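PDB 2EAE: alpha-fucosidase from Bifidobacterium bifidum, which hydrolyses terminal alpha-1,2-linked L-fucose from glycans, through a catalytic domain of glycoside hydrolase family 95. Local coordinates for residues Gly647-Trp652 with Met699-Thr704; Asp673-His678 with Val715-Thr720; Arg677-Leu682 with Thr704-Arg709. The protein carries 1 engineered substitution. All coordinates share one frame; numbering follows the deposited sequence.

The three contacts lie on the same side of the chain's centre, within the catalytic domain, and run from helix 699-710 to the fucose pocket. Interactions 1 and 3 both use this helix and share Thr704; their centres are 8 Å apart. Between them Glu651 OE1 forms a salt bridge with Arg709 NH1 at 2.9 Å, and Ile649 N probably hydrogen-bonds Ser705 OG. Interactions 2 and 3 share Arg677 and His678, which bind fucose, and have centres 9 Å apart. Arg709 thus ties the sugar-binding loop, at the His678 carbonyl, to the loop of interaction 1. Interactions 1 and 2 do not touch: their nearest atoms are about 5 Å apart.

Interaction 1. Residues Gly647-Trp652 with Met699-Thr704; sequences GQIKEW and MDAAKT
Ile649 lies over Ala701 and Ala702 where an irregular loop of the family 95 catalytic domain, an (alpha/alpha)6 barrel, packs on the first turns of helix 699-710. Its CB is directed toward the helix, and with CG1 anti to the carbonyl carbon (chi1 -64°) the longer branch runs across the two small residues. CG1 meets Ala701 CB at 3.5 Å, while CD1 carries on to rest 3.8 Å from Ala702 CB, beside the Ala702 backbone N. Outside the contact, Ile649 also touches Ile691. The short side chain of Ala701 lets the backbones come close: Gln648 CA and Ala701 CA are 4.6 Å apart. The amide end of Gln648 leads away from the helix, its NE2 bound to Glu655 and to the Gly656 carbonyl.

Gly647 takes part through its carbonyl. Its O sits 3.2 Å from Ala701 CA, a CA-H...O contact with an angle of 143° at the hydrogen, and the same oxygen lies 3.5 Å from Thr704 CB, so it rests between two residues almost a turn apart. The positive phi of Gly647 (72°) suits a residue without a side chain.

Thr704 closes this end of the contact. Its methyl CG2 lies 3.9 Å from Gln648 N and also approaches the Gly647 carbonyl. A serine in its place would lack CG2 and would probably open a gap beside Gly647 and Gln648. The hydroxyl of Thr704 is turned back on its own helix, which fixes the side chain's rotation: Thr704 OG1 donates to Asp700 O at 3.0 Å, reaching this oxygen from the face opposite to the one used by the helical donor Thr704 N.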
loop_
_atom_site.group_PDB
_atom_site.type_symbol
_atom_site.label_atom_id
_atom_site.label_comp_id
_atom_site.label_asym_id
_atom_site.label_seq_id
_atom_site.Cartn_x
_atom_site.Cartn_y
_atom_site.Cartn_z
ATOM N N GLY A 647 -7.461 -24.262 20.532
ATOM C CA GLY A 647 -6.040 -23.950 20.458
ATOM C C GLY A 647 -5.688 -22.758 19.555
ATOM O O GLY A 647 -4.525 -22.582 19.228
ATOM N N GLN A 648 -6.714 -21.983 19.175
ATOM C CA GLN A 648 -6.635 -20.781 18.315
ATOM C C GLN A 648 -6.327 -19.518 19.136
ATOM O O GLN A 648 -6.565 -19.461 20.351
ATOM C CB GLN A 648 -7.948 -20.578 17.524
ATOM C CG GLN A 648 -9.083 -19.802 18.231
ATOM C CD GLN A 648 -9.765 -20.557 19.395
ATOM O OE1 GLN A 648 -9.336 -21.661 19.804
ATOM N NE2 GLN A 648 -10.817 -19.948 19.950
ATOM N N ILE A 649 -5.787 -18.491 18.481
ATOM C CA ILE A 649 -5.769 -17.167 19.098
ATOM C C ILE A 649 -7.186 -16.630 19.073
ATOM O O ILE A 649 -7.828 -16.609 18.014
ATOM C CB ILE A 649 -4.813 -16.209 18.333
ATOM C CG1 ILE A 649 -3.388 -16.770 18.467
ATOM C CG2 ILE A 649 -4.993 -14.741 18.817
ATOM C CD1 ILE A 649 -2.263 -15.859 18.198
ATOM N N LYS A 650 -7.713 -16.261 20.242
ATOM C CA LYS A 650 -9.077 -15.728 20.298
ATOM C C LYS A 650 -9.161 -14.389 19.547
ATOM O O LYS A 650 -8.246 -13.550 19.658
ATOM C CB LYS A 650 -9.517 -15.492 21.745
ATOM C CG LYS A 650 -9.577 -16.736 22.651
ATOM C CD LYS A 650 -10.047 -16.295 24.019
ATOM C CE LYS A 650 -9.892 -17.447 25.026
ATOM N NZ LYS A 650 -10.360 -16.949 26.358
ATOM N N GLU A 651 -10.225 -14.185 18.779
ATOM C CA GLU A 651 -10.461 -12.879 18.130
ATOM C C GLU A 651 -11.176 -11.945 19.095
ATOM O O GLU A 651 -11.027 -10.704 19.020
ATOM C CB GLU A 651 -11.248 -13.034 16.827
ATOM C CG GLU A 651 -11.255 -11.775 15.957
ATOM C CD GLU A 651 -11.783 -11.953 14.515
ATOM O OE1 GLU A 651 -11.894 -13.085 13.991
ATOM O OE2 GLU A 651 -12.032 -10.917 13.849
ATOM N N TRP A 652 -11.983 -12.538 19.976
ATOM C CA TRP A 652 -12.676 -11.799 21.066
ATOM C C TRP A 652 -12.435 -12.443 22.413
ATOM O O TRP A 652 -12.307 -13.692 22.518
ATOM C CB TRP A 652 -14.218 -11.688 20.813
ATOM C CG TRP A 652 -14.564 -11.160 19.451
ATOM C CD1 TRP A 652 -14.747 -9.858 19.112
ATOM C CD2 TRP A 652 -14.725 -11.920 18.251
ATOM N NE1 TRP A 652 -14.991 -9.743 17.780
ATOM C CE2 TRP A 652 -14.981 -10.985 17.205
ATOM C CE3 TRP A 652 -14.661 -13.285 17.944
ATOM C CZ2 TRP A 652 -15.197 -11.370 15.869
ATOM C CZ3 TRP A 652 -14.870 -13.684 16.584
ATOM C CH2 TRP A 652 -15.142 -12.714 15.573
ATOM N N MET A 699 2.988 -18.842 18.998
ATOM C CA MET A 699 3.187 -19.263 17.607
ATOM C C MET A 699 2.305 -20.434 17.171
ATOM O O MET A 699 1.735 -20.440 16.048
ATOM C CB MET A 699 4.674 -19.538 17.303
ATOM C CG MET A 699 4.948 -19.752 15.786
ATOM S SD MET A 699 4.475 -18.369 14.690
ATOM C CE MET A 699 5.910 -17.301 14.860
ATOM N N ASP A 700 2.187 -21.440 18.047
ATOM C CA ASP A 700 1.347 -22.582 17.729
ATOM C C ASP A 700 -0.112 -22.145 17.537
ATOM O O ASP A 700 -0.786 -22.636 16.637
ATOM C CB ASP A 700 1.437 -23.658 18.832
ATOM C CG ASP A 700 2.842 -24.320 18.927
ATOM O OD1 ASP A 700 3.607 -24.359 17.934
ATOM O OD2 ASP A 700 3.172 -24.838 20.024
ATOM N N ALA A 701 -0.606 -21.267 18.417
ATOM C CA ALA A 701 -1.993 -20.781 18.330
ATOM C C ALA A 701 -2.182 -19.927 17.071
ATOM O O ALA A 701 -3.230 -19.995 16.431
ATOM C CB ALA A 701 -2.385 -19.973 19.594
ATOM N N ALA A 702 -1.186 -19.107 16.736
ATOM C CA ALA A 702 -1.294 -18.272 15.519
ATOM C C ALA A 702 -1.370 -19.173 14.283
ATOM O O ALA A 702 -2.178 -18.950 13.410
ATOM C CB ALA A 702 -0.125 -17.272 15.407
ATOM N N LYS A 703 -0.543 -20.222 14.239
ATOM C CA LYS A 703 -0.591 -21.194 13.160
ATOM C C LYS A 703 -1.932 -21.948 13.113
ATOM O O LYS A 703 -2.469 -22.163 12.034
ATOM C CB LYS A 703 0.585 -22.167 13.258
ATOM C CG LYS A 703 1.937 -21.546 12.925
ATOM C CD LYS A 703 3.091 -22.546 13.182
ATOM C CE LYS A 703 3.215 -23.600 12.067
ATOM N NZ LYS A 703 3.924 -23.082 10.826
ATOM N N THR A 704 -2.471 -22.324 14.275
ATOM C CA THR A 704 -3.826 -22.923 14.337
ATOM C C THR A 704 -4.868 -21.986 13.739
ATOM O O THR A 704 -5.674 -22.433 12.902
ATOM C CB THR A 704 -4.201 -23.299 15.772
ATOM O OG1 THR A 704 -3.284 -24.299 16.246
ATOM C CG2 THR A 704 -5.666 -23.776 15.909
#

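Interaction 2. Residues Asp673-His678 with Val715-Thr720; sequences DNQHRH and VLQSNT. With FUL (beta-L-fucopyranose), chain D; GLC (alpha-D-glucopyranose), chain B.
The flat amide of Gln675 lies against the aliphatic CB and CG of Gln717: the two side chains cross at about a right angle, their amide planes 76° apart, and Gln675 OE1 is 3.4 Å from Gln717 CB. The Asn719 amide works in its own plane, ND2 donating to Gln675 O at 3.0 Å. Two flat groups, the Arg677 guanidinium and the His678 ring, present an edge to the fucose. One face of the His676 ring carries Arg677 CG near its rim.

Asn719 is held from several directions. Its OD1 accepts Thr720 N at 2.9 Å, in the carbonyl plane on a lone pair, and touches Arg677 CB at 3.3 Å. Besides bonding Gln675 O, ND2 also donates to a water that lies next to Gln675 OE1. Gln675 is fixed in turn by its own loop: NE2 donates to Asp673 O at 3.1 Å, while its backbone N bonds Asp673 OD1 in an Asx turn. Thr720 then N-caps helix 721-733 through Ala723 N.

Arg677 CG stands between the backbone N and the carbonyl carbon (chi1 57°), and from there the chain extends to carry the guanidinium to the sugar. Fucose O2 receives Arg677 NE at 2.8 Å and Arg677 NH2 at 2.9 Å; a weaker bond runs from NE to O3. His678 NE2 gives O2 a third and straighter bond, 2.7 Å with an angle of 163° at the hydrogen. Trp722 and His760 also bond the fucose, and Arg677 NH2 reaches C6 of the glucose. Three N-H groups on one hydroxyl oxygen mark the fucose-binding pocket of this family 95 fucosidase, here occupied by reaction products.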
loop_
_atom_site.group_PDB
_atom_site.type_symbol
_atom_site.label_atom_id
_atom_site.label_comp_id
_atom_site.label_asym_id
_atom_site.label_seq_id
_atom_site.Cartn_x
_atom_site.Cartn_y
_atom_site.Cartn_z
ATOM N N ASP A 673 -17.979 -20.632 7.764
ATOM C CA ASP A 673 -17.014 -21.522 7.086
ATOM C C ASP A 673 -15.534 -21.305 7.513
ATOM O O ASP A 673 -14.622 -21.988 7.035
ATOM C CB ASP A 673 -17.188 -21.450 5.559
ATOM C CG ASP A 673 -16.771 -20.102 4.933
ATOM O OD1 ASP A 673 -16.193 -19.207 5.608
ATOM O OD2 ASP A 673 -17.013 -19.946 3.715
ATOM N N ASN A 674 -15.335 -20.366 8.434
ATOM C CA ASN A 674 -14.027 -20.042 9.028
ATOM C C ASN A 674 -13.104 -19.223 8.112
ATOM O O ASN A 674 -11.965 -18.902 8.520
ATOM C CB ASN A 674 -13.269 -21.274 9.514
ATOM C CG ASN A 674 -13.969 -21.998 10.685
ATOM O OD1 ASN A 674 -14.664 -21.384 11.495
ATOM N ND2 ASN A 674 -13.726 -23.290 10.797
ATOM N N GLN A 675 -13.596 -18.844 6.940
ATOM C CA GLN A 675 -12.715 -18.231 5.917
ATOM C C GLN A 675 -12.850 -16.727 5.849
ATOM O O GLN A 675 -12.712 -16.148 4.766
ATOM C CB GLN A 675 -12.997 -18.796 4.500
ATOM C CG GLN A 675 -12.986 -20.346 4.437
ATOM C CD GLN A 675 -11.674 -20.930 4.894
ATOM O OE1 GLN A 675 -10.603 -20.570 4.388
ATOM N NE2 GLN A 675 -11.737 -21.822 5.879
ATOM N N HIS A 676 -13.140 -16.072 6.980
ATOM C CA HIS A 676 -13.260 -14.622 6.885
ATOM C C HIS A 676 -11.978 -14.027 6.265
ATOM O O HIS A 676 -10.875 -14.403 6.645
ATOM C CB HIS A 676 -13.598 -14.018 8.243
ATOM C CG HIS A 676 -13.910 -12.562 8.171
ATOM N ND1 HIS A 676 -14.928 -12.050 7.395
ATOM C CD2 HIS A 676 -13.312 -11.504 8.762
ATOM C CE1 HIS A 676 -14.933 -10.733 7.503
ATOM N NE2 HIS A 676 -13.981 -10.383 8.356
ATOM N N ARG A 677 -12.157 -13.121 5.322
ATOM C CA ARG A 677 -11.043 -12.493 4.597
ATOM C C ARG A 677 -10.054 -11.779 5.545
ATOM O O ARG A 677 -8.829 -11.898 5.378
ATOM C CB ARG A 677 -11.568 -11.548 3.519
ATOM C CG ARG A 677 -12.494 -10.432 4.004
ATOM C CD ARG A 677 -13.307 -9.824 2.870
ATOM N NE ARG A 677 -14.061 -8.699 3.403
ATOM C CZ ARG A 677 -15.203 -8.816 4.085
ATOM N NH1 ARG A 677 -15.746 -10.004 4.276
ATOM N NH2 ARG A 677 -15.802 -7.742 4.578
ATOM N N HIS A 678 -10.578 -11.042 6.525
ATOM C CA HIS A 678 -9.722 -10.378 7.503
ATOM C C HIS A 678 -9.174 -11.390 8.494
ATOM O O HIS A 678 -9.829 -12.395 8.839
ATOM C CB HIS A 678 -10.502 -9.304 8.297
ATOM C CG HIS A 678 -10.884 -8.122 7.465
ATOM N ND1 HIS A 678 -10.100 -6.993 7.385
ATOM C CD2 HIS A 678 -11.937 -7.920 6.639
ATOM C CE1 HIS A 678 -10.667 -6.135 6.550
ATOM N NE2 HIS A 678 -11.778 -6.685 6.077
ATOM N N VAL A 715 -7.465 -28.894 2.532
ATOM C CA VAL A 715 -7.678 -28.265 1.216
ATOM C C VAL A 715 -7.614 -26.753 1.346
ATOM O O VAL A 715 -8.396 -26.151 2.082
ATOM C CB VAL A 715 -9.045 -28.623 0.622
ATOM C CG1 VAL A 715 -9.233 -27.964 -0.744
ATOM C CG2 VAL A 715 -9.231 -30.176 0.538
ATOM N N LEU A 716 -6.689 -26.155 0.605
ATOM C CA LEU A 716 -6.446 -24.706 0.625
ATOM C C LEU A 716 -7.574 -23.960 -0.086
ATOM O O LEU A 716 -7.953 -24.305 -1.214
ATOM C CB LEU A 716 -5.075 -24.399 -0.013
ATOM C CG LEU A 716 -4.550 -22.955 -0.012
ATOM C CD1 LEU A 716 -4.360 -22.386 1.371
ATOM C CD2 LEU A 716 -3.201 -22.907 -0.772
ATOM N N GLN A 717 -8.134 -22.963 0.601
ATOM C CA GLN A 717 -9.256 -22.200 0.089
ATOM C C GLN A 717 -8.787 -20.922 -0.558
ATOM O O GLN A 717 -7.821 -20.289 -0.102
ATOM C CB GLN A 717 -10.215 -21.833 1.227
ATOM C CG GLN A 717 -10.702 -23.064 2.005
ATOM C CD GLN A 717 -11.463 -24.019 1.108
ATOM O OE1 GLN A 717 -11.030 -25.151 0.878
ATOM N NE2 GLN A 717 -12.558 -23.547 0.548
ATOM N N SER A 718 -9.520 -20.515 -1.574
ATOM C CA SER A 718 -9.316 -19.211 -2.177
ATOM C C SER A 718 -9.920 -18.099 -1.298
ATOM O O SER A 718 -10.618 -18.354 -0.312
ATOM C CB SER A 718 -9.903 -19.172 -3.583
ATOM O OG SER A 718 -9.523 -17.999 -4.295
ATOM N N ASN A 719 -9.651 -16.857 -1.671
ATOM C CA ASN A 719 -10.170 -15.716 -0.943
ATOM C C ASN A 719 -9.941 -14.487 -1.827
ATOM O O ASN A 719 -9.467 -14.632 -2.957
ATOM C CB ASN A 719 -9.512 -15.578 0.442
ATOM C CG ASN A 719 -10.496 -15.055 1.508
ATOM O OD1 ASN A 719 -11.072 -13.998 1.346
ATOM N ND2 ASN A 719 -10.666 -15.790 2.584
ATOM N N THR A 720 -10.209 -13.296 -1.301
ATOM C CA THR A 720 -9.947 -12.055 -2.077
ATOM C C THR A 720 -8.423 -11.928 -2.277
ATOM O O THR A 720 -7.647 -12.493 -1.500
ATOM C CB THR A 720 -10.432 -10.805 -1.344
ATOM O OG1 THR A 720 -9.592 -10.584 -0.197
ATOM C CG2 THR A 720 -11.920 -10.921 -0.923
HETATM C C1 FUL D . -12.571 -3.800 3.570
HETATM C C2 FUL D . -12.647 -5.279 3.135
HETATM O O2 FUL D . -13.486 -6.007 4.060
HETATM C C3 FUL D . -13.153 -5.494 1.690
HETATM O O3 FUL D . -12.805 -6.828 1.257
HETATM C C4 FUL D . -12.527 -4.487 0.723
HETATM O O4 FUL D . -11.130 -4.801 0.702
HETATM C C5 FUL D . -12.730 -3.064 1.244
HETATM C C6 FUL D . -12.076 -1.998 0.364
HETATM O O5 FUL D . -12.133 -2.937 2.528
HETATM O O1 FUL D . -11.620 -3.586 4.632
HETATM C C1 GLC B . -20.740 -6.344 0.030
HETATM C C2 GLC B . -20.902 -4.833 -0.209
HETATM C C3 GLC B . -19.627 -4.033 -0.003
HETATM C C4 GLC B . -18.927 -4.481 1.266
HETATM C C5 GLC B . -18.528 -5.931 1.034
HETATM C C6 GLC B . -17.735 -6.470 2.210
HETATM O O1 GLC B . -20.514 -7.042 -1.176
HETATM O O2 GLC B . -21.339 -4.534 -1.514
HETATM O O3 GLC B . -20.035 -2.699 0.099
HETATM O O4 GLC B . -17.781 -3.687 1.515
HETATM O O5 GLC B . -19.704 -6.719 0.940
HETATM O O6 GLC B . -18.668 -6.710 3.247
HETATM O O HOH W 1 -9.536 -18.516 2.749
#

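Interaction 3. Residues Arg677-Leu682 with Thr704-Arg709; sequences RHMSHL and TSLRYR. With FUL (beta-L-fucopyranose), chain D; GLC (alpha-D-glucopyranose), chain B.
Arg709 of helix 699-710, in the (alpha/alpha)6-barrel catalytic domain, reaches across to the His678 carbonyl and grips it side-on. NE bonds His678 O at 2.8 Å and NH1 bonds the same atom at 3.0 Å; both lie with the oxygen in the guanidinium plane. The oxygen belongs to a buried residue whose ring binds the fucose, and these two bonds satisfy it. One guanidinium face is covered by His681, whose CE1 stands 3.0 Å above it toward the rim, the planes 32° apart. NH1 also pairs with Glu651, so the arginine's charge is probably balanced there.

Beside this grip the packing is tight and apolar. Met679 runs past the Arg709 chain in the opposite direction, and its bend at chi3 (-53°) brings CE to 3.7 Å from Leu706 CD2. Leu682 CD1 reaches the same methyl at 3.8 Å, and its CD2 leans on Ser705 CB.

The looser side is bridged by water. His681 NE2 and Ser705 OG stand 4.0 Å apart, and Ser705 OG also bonds Ile649 N. A water in the plane of the His681 ring joins them, 2.9 Å from His681 NE2 and 2.7 Å from Ser705 OG.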
loop_
_atom_site.group_PDB
_atom_site.type_symbol
_atom_site.label_atom_id
_atom_site.label_comp_id
_atom_site.label_asym_id
_atom_site.label_seq_id
_atom_site.Cartn_x
_atom_site.Cartn_y
_atom_site.Cartn_z
ATOM N N ARG A 677 -12.157 -13.121 5.322
ATOM C CA ARG A 677 -11.043 -12.493 4.597
ATOM C C ARG A 677 -10.054 -11.779 5.545
ATOM O O ARG A 677 -8.829 -11.898 5.378
ATOM C CB ARG A 677 -11.568 -11.548 3.519
ATOM C CG ARG A 677 -12.494 -10.432 4.004
ATOM C CD ARG A 677 -13.307 -9.824 2.870
ATOM N NE ARG A 677 -14.061 -8.699 3.403
ATOM C CZ ARG A 677 -15.203 -8.816 4.085
ATOM N NH1 ARG A 677 -15.746 -10.004 4.276
ATOM N NH2 ARG A 677 -15.802 -7.742 4.578
ATOM N N HIS A 678 -10.578 -11.042 6.525
ATOM C CA HIS A 678 -9.722 -10.378 7.503
ATOM C C HIS A 678 -9.174 -11.390 8.494
ATOM O O HIS A 678 -9.829 -12.395 8.839
ATOM C CB HIS A 678 -10.502 -9.304 8.297
ATOM C CG HIS A 678 -10.884 -8.122 7.465
ATOM N ND1 HIS A 678 -10.100 -6.993 7.385
ATOM C CD2 HIS A 678 -11.937 -7.920 6.639
ATOM C CE1 HIS A 678 -10.667 -6.135 6.550
ATOM N NE2 HIS A 678 -11.778 -6.685 6.077
ATOM N N MET A 679 -7.995 -11.091 8.990
ATOM C CA MET A 679 -7.421 -11.841 10.099
ATOM C C MET A 679 -6.956 -10.791 11.118
ATOM O O MET A 679 -5.774 -10.687 11.436
ATOM C CB MET A 679 -6.260 -12.716 9.610
ATOM C CG MET A 679 -6.709 -13.717 8.498
ATOM S SD MET A 679 -5.459 -14.956 8.121
ATOM C CE MET A 679 -4.030 -13.892 7.800
ATOM N N SER A 680 -7.909 -10.021 11.638
ATOM C CA SER A 680 -7.592 -8.830 12.449
ATOM C C SER A 680 -6.949 -9.146 13.795
ATOM O O SER A 680 -6.277 -8.282 14.410
ATOM C CB SER A 680 -8.852 -7.989 12.611
ATOM O OG SER A 680 -9.238 -7.490 11.321
ATOM N N HIS A 681 -7.137 -10.383 14.241
ATOM C CA HIS A 681 -6.545 -10.879 15.483
ATOM C C HIS A 681 -5.135 -11.415 15.345
ATOM O O HIS A 681 -4.517 -11.774 16.355
ATOM C CB HIS A 681 -7.441 -11.945 16.144
ATOM C CG HIS A 681 -7.696 -13.159 15.284
ATOM N ND1 HIS A 681 -8.045 -13.088 13.952
ATOM C CD2 HIS A 681 -7.655 -14.475 15.586
ATOM C CE1 HIS A 681 -8.238 -14.305 13.479
ATOM N NE2 HIS A 681 -8.003 -15.168 14.453
ATOM N N LEU A 682 -4.595 -11.463 14.121
ATOM C CA LEU A 682 -3.250 -12.033 13.929
ATOM C C LEU A 682 -2.230 -10.967 13.549
ATOM O O LEU A 682 -1.119 -11.293 13.081
ATOM C CB LEU A 682 -3.292 -13.116 12.854
ATOM C CG LEU A 682 -4.254 -14.278 13.182
ATOM C CD1 LEU A 682 -4.132 -15.393 12.142
ATOM C CD2 LEU A 682 -3.909 -14.834 14.574
ATOM N N THR A 704 -2.471 -22.324 14.275
ATOM C CA THR A 704 -3.826 -22.923 14.337
ATOM C C THR A 704 -4.868 -21.986 13.739
ATOM O O THR A 704 -5.674 -22.433 12.902
ATOM C CB THR A 704 -4.201 -23.299 15.772
ATOM O OG1 THR A 704 -3.284 -24.299 16.246
ATOM C CG2 THR A 704 -5.666 -23.776 15.909
ATOM N N SER A 705 -4.841 -20.707 14.162
ATOM C CA SER A 705 -5.748 -19.661 13.652
ATOM C C SER A 705 -5.602 -19.505 12.140
ATOM O O SER A 705 -6.618 -19.476 11.394
ATOM C CB SER A 705 -5.469 -18.316 14.350
ATOM O OG SER A 705 -5.935 -18.331 15.704
ATOM N N LEU A 706 -4.345 -19.434 11.677
ATOM C CA LEU A 706 -4.065 -19.368 10.223
ATOM C C LEU A 706 -4.602 -20.556 9.451
ATOM O O LEU A 706 -5.195 -20.390 8.398
ATOM C CB LEU A 706 -2.560 -19.286 9.930
ATOM C CG LEU A 706 -1.895 -17.942 10.126
ATOM C CD1 LEU A 706 -0.387 -18.154 9.917
ATOM C CD2 LEU A 706 -2.446 -16.908 9.133
ATOM N N ARG A 707 -4.397 -21.762 9.972
ATOM C CA ARG A 707 -4.895 -22.956 9.299
ATOM C C ARG A 707 -6.400 -22.872 9.138
ATOM O O ARG A 707 -6.912 -23.086 8.053
ATOM C CB ARG A 707 -4.488 -24.233 10.043
ATOM C CG ARG A 707 -3.038 -24.655 9.743
ATOM C CD ARG A 707 -2.668 -26.032 10.341
ATOM N NE ARG A 707 -2.703 -26.044 11.804
ATOM C CZ ARG A 707 -1.636 -25.907 12.602
ATOM N NH1 ARG A 707 -0.413 -25.770 12.097
ATOM N NH2 ARG A 707 -1.799 -25.929 13.917
ATOM N N TYR A 708 -7.122 -22.511 10.202
ATOM C CA TYR A 708 -8.575 -22.382 10.073
ATOM C C TYR A 708 -9.030 -21.338 9.062
ATOM O O TYR A 708 -10.050 -21.522 8.406
ATOM C CB TYR A 708 -9.216 -22.080 11.420
ATOM C CG TYR A 708 -9.307 -23.292 12.310
ATOM C CD1 TYR A 708 -9.994 -24.437 11.894
ATOM C CD2 TYR A 708 -8.734 -23.281 13.580
ATOM C CE1 TYR A 708 -10.104 -25.562 12.741
ATOM C CE2 TYR A 708 -8.836 -24.397 14.435
ATOM C CZ TYR A 708 -9.524 -25.524 13.994
ATOM O OH TYR A 708 -9.633 -26.611 14.831
ATOM N N ARG A 709 -8.283 -20.232 8.974
ATOM C CA ARG A 709 -8.598 -19.115 8.094
ATOM C C ARG A 709 -8.220 -19.402 6.626
ATOM O O ARG A 709 -8.611 -18.646 5.725
ATOM C CB ARG A 709 -7.871 -17.855 8.580
ATOM C CG ARG A 709 -8.661 -17.055 9.679
ATOM C CD ARG A 709 -9.910 -16.333 9.038
ATOM N NE ARG A 709 -10.213 -15.057 9.685
ATOM C CZ ARG A 709 -10.588 -14.876 10.958
ATOM N NH1 ARG A 709 -10.794 -13.658 11.373
ATOM N NH2 ARG A 709 -10.792 -15.881 11.811
HETATM C C1 FUL D . -12.571 -3.800 3.570
HETATM C C2 FUL D . -12.647 -5.279 3.135
HETATM O O2 FUL D . -13.486 -6.007 4.060
HETATM C C3 FUL D . -13.153 -5.494 1.690
HETATM O O3 FUL D . -12.805 -6.828 1.257
HETATM C C4 FUL D . -12.527 -4.487 0.723
HETATM O O4 FUL D . -11.130 -4.801 0.702
HETATM C C5 FUL D . -12.730 -3.064 1.244
HETATM C C6 FUL D . -12.076 -1.998 0.364
HETATM O O5 FUL D . -12.133 -2.937 2.528
HETATM O O1 FUL D . -11.620 -3.586 4.632
HETATM C C1 GLC B . -20.740 -6.344 0.030
HETATM C C2 GLC B . -20.902 -4.833 -0.209
HETATM C C3 GLC B . -19.627 -4.033 -0.003
HETATM C C4 GLC B . -18.927 -4.481 1.266
HETATM C C5 GLC B . -18.528 -5.931 1.034
HETATM C C6 GLC B . -17.735 -6.470 2.210
HETATM O O1 GLC B . -20.514 -7.042 -1.176
HETATM O O2 GLC B . -21.339 -4.534 -1.514
HETATM O O3 GLC B . -20.035 -2.699 0.099
HETATM O O4 GLC B . -17.781 -3.687 1.515
HETATM O O5 GLC B . -19.704 -6.719 0.940
HETATM O O6 GLC B . -18.668 -6.710 3.247
HETATM O O HOH W 2 -10.826 -10.596 11.454
HETATM O O HOH W 3 -8.555 -17.907 15.033
#